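Local coordinates for Rab GDP dissociation inhibitor alpha (Naegleria fowleri, PDB 6C87), which probably binds prenylated, GDP-bound Rab GTPases, slows their release of GDP and keeps them soluble for recycling between membranes, as in other members of the GDI family, at residues G75-N81 / H353-K359; K94-I98 / A425-V429; R339-I343 / E376-V380. One frame throughout, in Å; residues are numbered along the deposited sequence.

Interaction 1: G75-N81 / H353-K359; sequences GRSRDYN and HVAPNGK
Two hydrogen bonds join Asn81 to the start of the 353-359 loop. Its backbone N gives a hydrogen bond to Val354 O at 2.9 Å, nearly straight with 166° at the hydrogen. The side-chain ND2 reaches His353 O at 3.1 Å; this donor lies in the carbonyl plane of His353, and the acceptor in turn lies close to the amide plane of Asn81. Successive carbonyls are therefore held by the backbone and the side-chain amide of one residue, which limits rotation of that amide. Val354 O is also met by the CA-H of Tyr80, with CA and O 3.3 Å apart, a weaker contact next to the backbone bond.

Aromatic packing comes next along 353-359. Pro356 CD lies 3.3 Å from the centroid of the Tyr80 ring and 15° off the ring normal, a CH-pi contact over one face, the proline crossing the tyrosine side chain at about a right angle. Ala355 CB lies 4.2 Å from Tyr80 CE2. Both segments are loops: residues 353-359 belong to the loop connecting the antiparallel strands 343-349 and 360-367 of the large mixed sheet, and Pro356 opens a type II turn closed by the bond from Lys359 N to Pro356 O. Residues 75-81 link helix 56-64 to strand 82-83, with a 3-10 turn at 77-79.

Aliphatic carbons make van der Waals contacts on the flanks, one set with a proline and one with a hydroxyl. Asp79 CB makes the closest approach to Pro356 CG, 3.7 Å, with OD2 beside Pro356 CB a little farther off. The Lys359 chain bends at chi2 and again at chi4, and its CG passes 3.5 Å from Tyr80 OH, with CE close by. The polar ends of these two side chains are bonded to the chain just before Gly75: Tyr80 OH with Leu74 O, Lys359 NZ with Ser73 O.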
loop_
_atom_site.group_PDB
_atom_site.type_symbol
_atom_site.label_atom_id
_atom_site.label_comp_id
_atom_site.label_asym_id
_atom_site.label_seq_id
_atom_site.Cartn_x
_atom_site.Cartn_y
_atom_site.Cartn_z
ATOM N N GLY A 75 -26.217 16.483 -43.592
ATOM C CA GLY A 75 -25.269 17.521 -43.247
ATOM C C GLY A 75 -23.866 17.202 -43.717
ATOM O O GLY A 75 -23.613 16.224 -44.425
ATOM N N ARG A 76 -22.931 18.048 -43.284
ATOM C CA ARG A 76 -21.551 17.943 -43.741
ATOM C C ARG A 76 -20.875 16.695 -43.197
ATOM O O ARG A 76 -20.838 16.470 -41.986
ATOM C CB ARG A 76 -20.752 19.165 -43.314
ATOM C CG ARG A 76 -20.764 20.268 -44.305
ATOM C CD ARG A 76 -19.680 21.266 -43.982
ATOM N NE ARG A 76 -18.339 20.837 -44.383
ATOM C CZ ARG A 76 -17.891 20.871 -45.635
ATOM N NH1 ARG A 76 -18.687 21.286 -46.613
ATOM N NH2 ARG A 76 -16.653 20.477 -45.907
ATOM N N SER A 77 -20.306 15.901 -44.102
ATOM C CA SER A 77 -19.683 14.651 -43.697
ATOM C C SER A 77 -18.584 14.898 -42.675
ATOM O O SER A 77 -18.464 14.167 -41.684
ATOM C CB SER A 77 -19.123 13.929 -44.919
ATOM O OG SER A 77 -18.236 12.905 -44.515
ATOM N N ARG A 78 -17.778 15.936 -42.889
ATOM C CA ARG A 78 -16.654 16.188 -42.002
ATOM C C ARG A 78 -17.078 16.830 -40.687
ATOM O O ARG A 78 -16.233 17.017 -39.809
ATOM C CB ARG A 78 -15.615 17.058 -42.714
ATOM N N ASP A 79 -18.360 17.160 -40.519
ATOM C CA ASP A 79 -18.878 17.566 -39.216
ATOM C C ASP A 79 -19.128 16.383 -38.280
ATOM O O ASP A 79 -19.440 16.600 -37.102
ATOM C CB ASP A 79 -20.165 18.381 -39.378
ATOM C CG ASP A 79 -19.903 19.818 -39.817
ATOM O OD1 ASP A 79 -18.729 20.239 -39.828
ATOM O OD2 ASP A 79 -20.877 20.539 -40.128
ATOM N N TYR A 80 -19.032 15.151 -38.775
ATOM C CA TYR A 80 -19.272 13.955 -37.975
ATOM C C TYR A 80 -17.962 13.361 -37.481
ATOM O O TYR A 80 -17.029 13.170 -38.264
ATOM C CB TYR A 80 -20.020 12.897 -38.780
ATOM C CG TYR A 80 -21.481 13.170 -39.006
ATOM C CD1 TYR A 80 -21.918 13.852 -40.138
ATOM C CD2 TYR A 80 -22.431 12.712 -38.105
ATOM C CE1 TYR A 80 -23.275 14.078 -40.357
ATOM C CE2 TYR A 80 -23.781 12.932 -38.310
ATOM C CZ TYR A 80 -24.201 13.615 -39.435
ATOM O OH TYR A 80 -25.547 13.834 -39.619
ATOM N N ASN A 81 -17.924 13.011 -36.195
ATOM C CA ASN A 81 -16.818 12.269 -35.588
ATOM C C ASN A 81 -17.475 11.125 -34.832
ATOM O O ASN A 81 -17.650 11.187 -33.613
ATOM C CB ASN A 81 -15.957 13.154 -34.652
ATOM C CG ASN A 81 -15.191 14.223 -35.396
ATOM O OD1 ASN A 81 -14.269 13.936 -36.154
ATOM N ND2 ASN A 81 -15.576 15.472 -35.180
ATOM N N HIS A 353 -19.247 18.212 -30.479
ATOM C CA HIS A 353 -18.658 18.335 -31.815
ATOM C C HIS A 353 -18.402 16.971 -32.449
ATOM O O HIS A 353 -17.346 16.722 -33.033
ATOM C CB HIS A 353 -17.377 19.163 -31.797
ATOM C CG HIS A 353 -17.619 20.623 -31.626
ATOM N ND1 HIS A 353 -17.438 21.270 -30.425
ATOM C CD2 HIS A 353 -18.091 21.552 -32.489
ATOM C CE1 HIS A 353 -17.751 22.546 -30.566
ATOM N NE2 HIS A 353 -18.158 22.741 -31.807
ATOM N N VAL A 354 -19.368 16.070 -32.308
ATOM C CA VAL A 354 -19.345 14.800 -33.023
ATOM C C VAL A 354 -20.399 14.724 -34.124
ATOM O O VAL A 354 -20.404 13.745 -34.889
ATOM C CB VAL A 354 -19.468 13.607 -32.052
ATOM C CG1 VAL A 354 -18.314 13.653 -31.049
ATOM C CG2 VAL A 354 -20.819 13.627 -31.321
ATOM N N ALA A 355 -21.282 15.712 -34.233
ATOM C CA ALA A 355 -22.323 15.717 -35.248
ATOM C C ALA A 355 -22.588 17.153 -35.648
ATOM O O ALA A 355 -22.336 18.075 -34.862
ATOM C CB ALA A 355 -23.608 15.056 -34.733
ATOM N N PRO A 356 -23.138 17.383 -36.839
ATOM C CA PRO A 356 -23.483 18.751 -37.244
ATOM C C PRO A 356 -24.534 19.342 -36.322
ATOM O O PRO A 356 -25.147 18.658 -35.501
ATOM C CB PRO A 356 -24.031 18.597 -38.671
ATOM C CG PRO A 356 -23.661 17.235 -39.111
ATOM C CD PRO A 356 -23.423 16.398 -37.894
ATOM N N ASN A 357 -24.724 20.653 -36.457
ATOM C CA ASN A 357 -25.740 21.345 -35.677
ATOM C C ASN A 357 -27.123 20.792 -35.988
ATOM O O ASN A 357 -27.527 20.708 -37.153
ATOM C CB ASN A 357 -25.700 22.839 -35.967
ATOM C CG ASN A 357 -25.132 23.638 -34.824
ATOM O OD1 ASN A 357 -25.387 23.342 -33.656
ATOM N ND2 ASN A 357 -24.385 24.684 -35.154
ATOM N N GLY A 358 -27.850 20.425 -34.935
ATOM C CA GLY A 358 -29.164 19.833 -35.064
ATOM C C GLY A 358 -29.173 18.329 -35.212
ATOM O O GLY A 358 -30.259 17.740 -35.326
ATOM N N LYS A 359 -28.011 17.685 -35.180
ATOM C CA LYS A 359 -27.922 16.243 -35.328
ATOM C C LYS A 359 -27.484 15.602 -34.020
ATOM O O LYS A 359 -26.744 16.190 -33.225
ATOM C CB LYS A 359 -26.963 15.850 -36.461
ATOM C CG LYS A 359 -27.474 16.165 -37.870
ATOM C CD LYS A 359 -28.726 15.334 -38.190
ATOM C CE LYS A 359 -28.957 15.147 -39.695
ATOM N NZ LYS A 359 -29.250 16.411 -40.437
#

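Interaction 2: K94-I98 / A425-V429; sequences KLVKI and AVDIV
Lys94 meets the 425-429 helix at both ends of its side chain. Its CB touches Ala425 CB at 3.7 Å; from there CG, CD and CE run out in an extended chain, with chi2 at -178°, and none of the three has a partner within 4.2 Å in the opposing segment. The tip, NZ, comes to 3.7 Å from Val426 CG2, an approach of an ammonium to a methyl and not a polar bond, with the two side chains crossing at a slant.

Ala425 is the small residue that lets the backbones come close: its CA is 5.2 Å from that of Leu95, and its CB also packs on Leu95 CB at 4.1 Å. One turn further, Ile98 points its CD1 between three residues of the other helix, nearest Val429 CG2 at 3.8 Å, with Ile428 CG2 and Ala425 CB slightly farther. No hydrogen bond crosses, and the axes of these short segments approach to 9.8 Å at an angle of 48°. Ile98 and Ile428 also both touch Val26 of helix 22-33, which follows strand 15-18, the first in sequence and central in the parallel sheet. Apolar helix packing against this first helix is consistent with the Rossmann-like fold of the GDI family.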
loop_
_atom_site.group_PDB
_atom_site.type_symbol
_atom_site.label_atom_id
_atom_site.label_comp_id
_atom_site.label_asym_id
_atom_site.label_seq_id
_atom_site.Cartn_x
_atom_site.Cartn_y
_atom_site.Cartn_z
ATOM N N LYS A 94 -11.879 5.227 -12.520
ATOM C CA LYS A 94 -10.552 4.656 -12.718
ATOM C C LYS A 94 -9.891 5.193 -13.981
ATOM O O LYS A 94 -8.717 5.577 -13.960
ATOM C CB LYS A 94 -10.624 3.131 -12.770
ATOM C CG LYS A 94 -10.762 2.462 -11.418
ATOM C CD LYS A 94 -10.771 0.950 -11.577
ATOM C CE LYS A 94 -10.624 0.254 -10.239
ATOM N NZ LYS A 94 -11.094 -1.154 -10.313
ATOM N N LEU A 95 -10.628 5.242 -15.092
ATOM C CA LEU A 95 -9.997 5.649 -16.342
ATOM C C LEU A 95 -9.520 7.093 -16.276
ATOM O O LEU A 95 -8.411 7.410 -16.725
ATOM C CB LEU A 95 -10.944 5.441 -17.520
ATOM C CG LEU A 95 -10.301 5.876 -18.839
ATOM C CD1 LEU A 95 -9.021 5.104 -19.065
ATOM C CD2 LEU A 95 -11.250 5.662 -19.999
ATOM N N VAL A 96 -10.338 7.980 -15.710
ATOM C CA VAL A 96 -9.923 9.371 -15.555
ATOM C C VAL A 96 -8.637 9.453 -14.736
ATOM O O VAL A 96 -7.749 10.269 -15.022
ATOM C CB VAL A 96 -11.061 10.195 -14.923
ATOM C CG1 VAL A 96 -10.552 11.545 -14.452
ATOM C CG2 VAL A 96 -12.202 10.371 -15.915
ATOM N N LYS A 97 -8.520 8.621 -13.697
ATOM C CA LYS A 97 -7.311 8.642 -12.879
ATOM C C LYS A 97 -6.110 8.084 -13.634
ATOM O O LYS A 97 -5.002 8.625 -13.531
ATOM C CB LYS A 97 -7.540 7.881 -11.570
ATOM C CG LYS A 97 -8.404 8.656 -10.581
ATOM C CD LYS A 97 -8.604 7.928 -9.263
ATOM C CE LYS A 97 -9.458 8.764 -8.323
ATOM N NZ LYS A 97 -9.497 8.212 -6.945
ATOM N N ILE A 98 -6.310 7.024 -14.422
ATOM C CA ILE A 98 -5.209 6.478 -15.209
ATOM C C ILE A 98 -4.760 7.479 -16.266
ATOM O O ILE A 98 -3.558 7.676 -16.482
ATOM C CB ILE A 98 -5.621 5.147 -15.855
ATOM C CG1 ILE A 98 -6.080 4.148 -14.797
ATOM C CG2 ILE A 98 -4.450 4.555 -16.610
ATOM C CD1 ILE A 98 -6.635 2.858 -15.399
ATOM N N ALA A 425 -11.129 0.126 -17.990
ATOM C CA ALA A 425 -10.095 0.515 -17.030
ATOM C C ALA A 425 -9.617 -0.674 -16.204
ATOM O O ALA A 425 -8.417 -0.797 -15.920
ATOM C CB ALA A 425 -10.610 1.627 -16.114
ATOM N N VAL A 426 -10.541 -1.554 -15.802
ATOM C CA VAL A 426 -10.155 -2.765 -15.081
ATOM C C VAL A 426 -9.231 -3.623 -15.943
ATOM O O VAL A 426 -8.262 -4.212 -15.446
ATOM C CB VAL A 426 -11.411 -3.537 -14.618
ATOM C CG1 VAL A 426 -11.060 -4.929 -14.148
ATOM C CG2 VAL A 426 -12.113 -2.781 -13.495
ATOM N N ASP A 427 -9.505 -3.696 -17.252
ATOM C CA ASP A 427 -8.624 -4.445 -18.147
ATOM C C ASP A 427 -7.239 -3.805 -18.243
ATOM O O ASP A 427 -6.227 -4.514 -18.249
ATOM C CB ASP A 427 -9.251 -4.563 -19.537
ATOM C CG ASP A 427 -8.563 -5.608 -20.400
ATOM O OD1 ASP A 427 -8.005 -6.568 -19.828
ATOM O OD2 ASP A 427 -8.584 -5.477 -21.645
ATOM N N ILE A 428 -7.171 -2.469 -18.314
ATOM C CA ILE A 428 -5.874 -1.790 -18.392
ATOM C C ILE A 428 -5.051 -2.066 -17.141
ATOM O O ILE A 428 -3.867 -2.419 -17.219
ATOM C CB ILE A 428 -6.065 -0.278 -18.595
ATOM C CG1 ILE A 428 -6.553 0.028 -20.013
ATOM C CG2 ILE A 428 -4.778 0.454 -18.277
ATOM C CD1 ILE A 428 -7.088 1.440 -20.170
ATOM N N VAL A 429 -5.670 -1.900 -15.966
ATOM C CA VAL A 429 -4.977 -2.136 -14.702
ATOM C C VAL A 429 -4.487 -3.570 -14.625
ATOM O O VAL A 429 -3.353 -3.835 -14.205
ATOM C CB VAL A 429 -5.898 -1.815 -13.513
ATOM C CG1 VAL A 429 -5.258 -2.313 -12.219
ATOM C CG2 VAL A 429 -6.179 -0.324 -13.451
#

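Interaction 3: R339-I343 / E376-V380; sequences RKHDI and EVKVV
Arg339 turns at chi3 (52°), while Glu376 stays extended beyond CG (chi2 175°); the bend brings the guanidinium to the carboxylate, the two side chains crossing at about a right angle. The resulting salt bridge uses Arg339 NH1 and Glu376 OE1, 2.7 Å apart and nearly straight at 168°. OE1 lies at the guanidinium edge, near its plane, and receives NH1 on its anti side. A single oxygen thus carries the bridge. It also accepts a bond from Glu369 N, while OE2 pairs with Ser370 OG, which would fix the carboxylate's rotation.

The guanidinium is steadied on its own side too: Arg339 NE donates to His341 O at 3.2 Å, two residues on in its own loop, and NH2 bonds to Thr367 O.

Ile343 supplies the apolar half. Its CG2 meets Val380 CG2 tip to tip at 3.7 Å, and CD1 lies 3.9 Å from Val379 CG1 and 3.7 Å from Glu376 O. Val377, at the N-cap position, adds its CG1 at 4.2 Å from Ile343 CG2.

The contact thereby sets the start of helix 378-384 against the first residue of strand 343-349. That strand runs between strands 328-332 and 360-367 in the mixed sheet, and both Ile343 and Val380 touch Phe332 and Val364 of these neighbours.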
loop_
_atom_site.group_PDB
_atom_site.type_symbol
_atom_site.label_atom_id
_atom_site.label_comp_id
_atom_site.label_asym_id
_atom_site.label_seq_id
_atom_site.Cartn_x
_atom_site.Cartn_y
_atom_site.Cartn_z
ATOM N N ARG A 339 -34.499 -9.851 -20.511
ATOM C CA ARG A 339 -33.256 -10.277 -21.138
ATOM C C ARG A 339 -32.279 -10.741 -20.069
ATOM O O ARG A 339 -32.558 -10.671 -18.870
ATOM C CB ARG A 339 -32.613 -9.152 -21.967
ATOM C CG ARG A 339 -33.266 -8.908 -23.310
ATOM C CD ARG A 339 -32.674 -7.687 -24.022
ATOM N NE ARG A 339 -31.215 -7.732 -24.103
ATOM C CZ ARG A 339 -30.543 -8.398 -25.038
ATOM N NH1 ARG A 339 -31.196 -9.091 -25.959
ATOM N NH2 ARG A 339 -29.220 -8.387 -25.042
ATOM N N LYS A 340 -31.131 -11.250 -20.520
ATOM C CA LYS A 340 -30.038 -11.626 -19.630
ATOM C C LYS A 340 -28.855 -10.672 -19.741
ATOM O O LYS A 340 -27.809 -10.923 -19.137
ATOM C CB LYS A 340 -29.571 -13.058 -19.919
ATOM C CG LYS A 340 -30.514 -14.150 -19.455
ATOM C CD LYS A 340 -31.315 -14.728 -20.607
ATOM C CE LYS A 340 -30.444 -15.563 -21.536
ATOM N NZ LYS A 340 -31.206 -15.990 -22.742
ATOM N N HIS A 341 -28.993 -9.588 -20.498
ATOM C CA HIS A 341 -27.947 -8.584 -20.633
ATOM C C HIS A 341 -28.600 -7.221 -20.746
ATOM O O HIS A 341 -29.626 -7.072 -21.419
ATOM C CB HIS A 341 -27.071 -8.837 -21.864
ATOM C CG HIS A 341 -26.429 -10.191 -21.873
ATOM N ND1 HIS A 341 -27.105 -11.328 -22.261
ATOM C CD2 HIS A 341 -25.175 -10.588 -21.552
ATOM C CE1 HIS A 341 -26.298 -12.370 -22.171
ATOM N NE2 HIS A 341 -25.120 -11.948 -21.746
ATOM N N ASP A 342 -28.007 -6.231 -20.084
ATOM C CA ASP A 342 -28.501 -4.869 -20.190
ATOM C C ASP A 342 -28.290 -4.340 -21.606
ATOM O O ASP A 342 -27.393 -4.776 -22.329
ATOM C CB ASP A 342 -27.791 -3.955 -19.186
ATOM C CG ASP A 342 -28.115 -4.287 -17.732
ATOM O OD1 ASP A 342 -28.804 -5.301 -17.466
ATOM O OD2 ASP A 342 -27.655 -3.522 -16.849
ATOM N N ILE A 343 -29.137 -3.399 -22.002
ATOM C CA ILE A 343 -28.947 -2.650 -23.233
ATOM C C ILE A 343 -28.525 -1.250 -22.837
ATOM O O ILE A 343 -29.057 -0.678 -21.877
ATOM C CB ILE A 343 -30.211 -2.587 -24.109
ATOM C CG1 ILE A 343 -30.828 -3.973 -24.279
ATOM C CG2 ILE A 343 -29.855 -1.986 -25.465
ATOM C CD1 ILE A 343 -32.163 -3.949 -25.012
ATOM N N GLU A 376 -33.314 -7.631 -30.975
ATOM C CA GLU A 376 -33.083 -7.560 -29.536
ATOM C C GLU A 376 -33.075 -6.117 -29.036
ATOM O O GLU A 376 -33.449 -5.869 -27.887
ATOM C CB GLU A 376 -31.779 -8.270 -29.163
ATOM C CG GLU A 376 -31.795 -9.776 -29.380
ATOM C CD GLU A 376 -30.438 -10.439 -29.112
ATOM O OE1 GLU A 376 -29.814 -10.156 -28.064
ATOM O OE2 GLU A 376 -29.987 -11.239 -29.965
ATOM N N VAL A 377 -32.661 -5.156 -29.870
ATOM C CA VAL A 377 -32.635 -3.748 -29.475
ATOM C C VAL A 377 -33.844 -2.980 -29.994
ATOM O O VAL A 377 -33.876 -1.749 -29.894
ATOM C CB VAL A 377 -31.333 -3.048 -29.921
ATOM C CG1 VAL A 377 -30.111 -3.708 -29.294
ATOM C CG2 VAL A 377 -31.223 -3.015 -31.440
ATOM N N LYS A 378 -34.845 -3.671 -30.545
ATOM C CA LYS A 378 -35.993 -2.959 -31.098
ATOM C C LYS A 378 -36.713 -2.144 -30.029
ATOM O O LYS A 378 -37.253 -1.072 -30.324
ATOM C CB LYS A 378 -36.962 -3.938 -31.763
ATOM C CG LYS A 378 -38.144 -3.261 -32.421
ATOM C CD LYS A 378 -39.026 -4.255 -33.152
ATOM C CE LYS A 378 -40.175 -3.546 -33.862
ATOM N NZ LYS A 378 -41.191 -3.032 -32.908
ATOM N N VAL A 379 -36.720 -2.624 -28.784
ATOM C CA VAL A 379 -37.362 -1.880 -27.706
ATOM C C VAL A 379 -36.723 -0.509 -27.554
ATOM O O VAL A 379 -37.409 0.473 -27.251
ATOM C CB VAL A 379 -37.307 -2.680 -26.385
ATOM C CG1 VAL A 379 -35.863 -2.966 -25.975
ATOM C CG2 VAL A 379 -38.050 -1.950 -25.272
ATOM N N VAL A 380 -35.411 -0.408 -27.781
ATOM C CA VAL A 380 -34.741 0.881 -27.667
ATOM C C VAL A 380 -34.949 1.706 -28.933
ATOM O O VAL A 380 -35.267 2.898 -28.867
ATOM C CB VAL A 380 -33.245 0.686 -27.365
ATOM C CG1 VAL A 380 -32.569 2.032 -27.232
ATOM C CG2 VAL A 380 -33.047 -0.149 -26.118
#

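The three contacts are separate, their nearest atoms about 15 to 16 Å apart. Each mixes buried with more exposed residues. Interaction 2 is the most central, its centre about 10 Å from that of the chain, and joins two helices mainly by apolar side chains, without a hydrogen bond, a lysine lying along the rim. Interactions 1 and 3, centred about 23 and 18 Å out, combine polar and apolar contacts: main-chain carbonyls and a proline-tyrosine pair in interaction 1, a salt bridge beside an aliphatic cluster in interaction 3. Both involve strand 343-349: Ile343 begins it in interaction 3, and the loop after it carries 353-359. Along the chain, interaction 3 is nested within interaction 2.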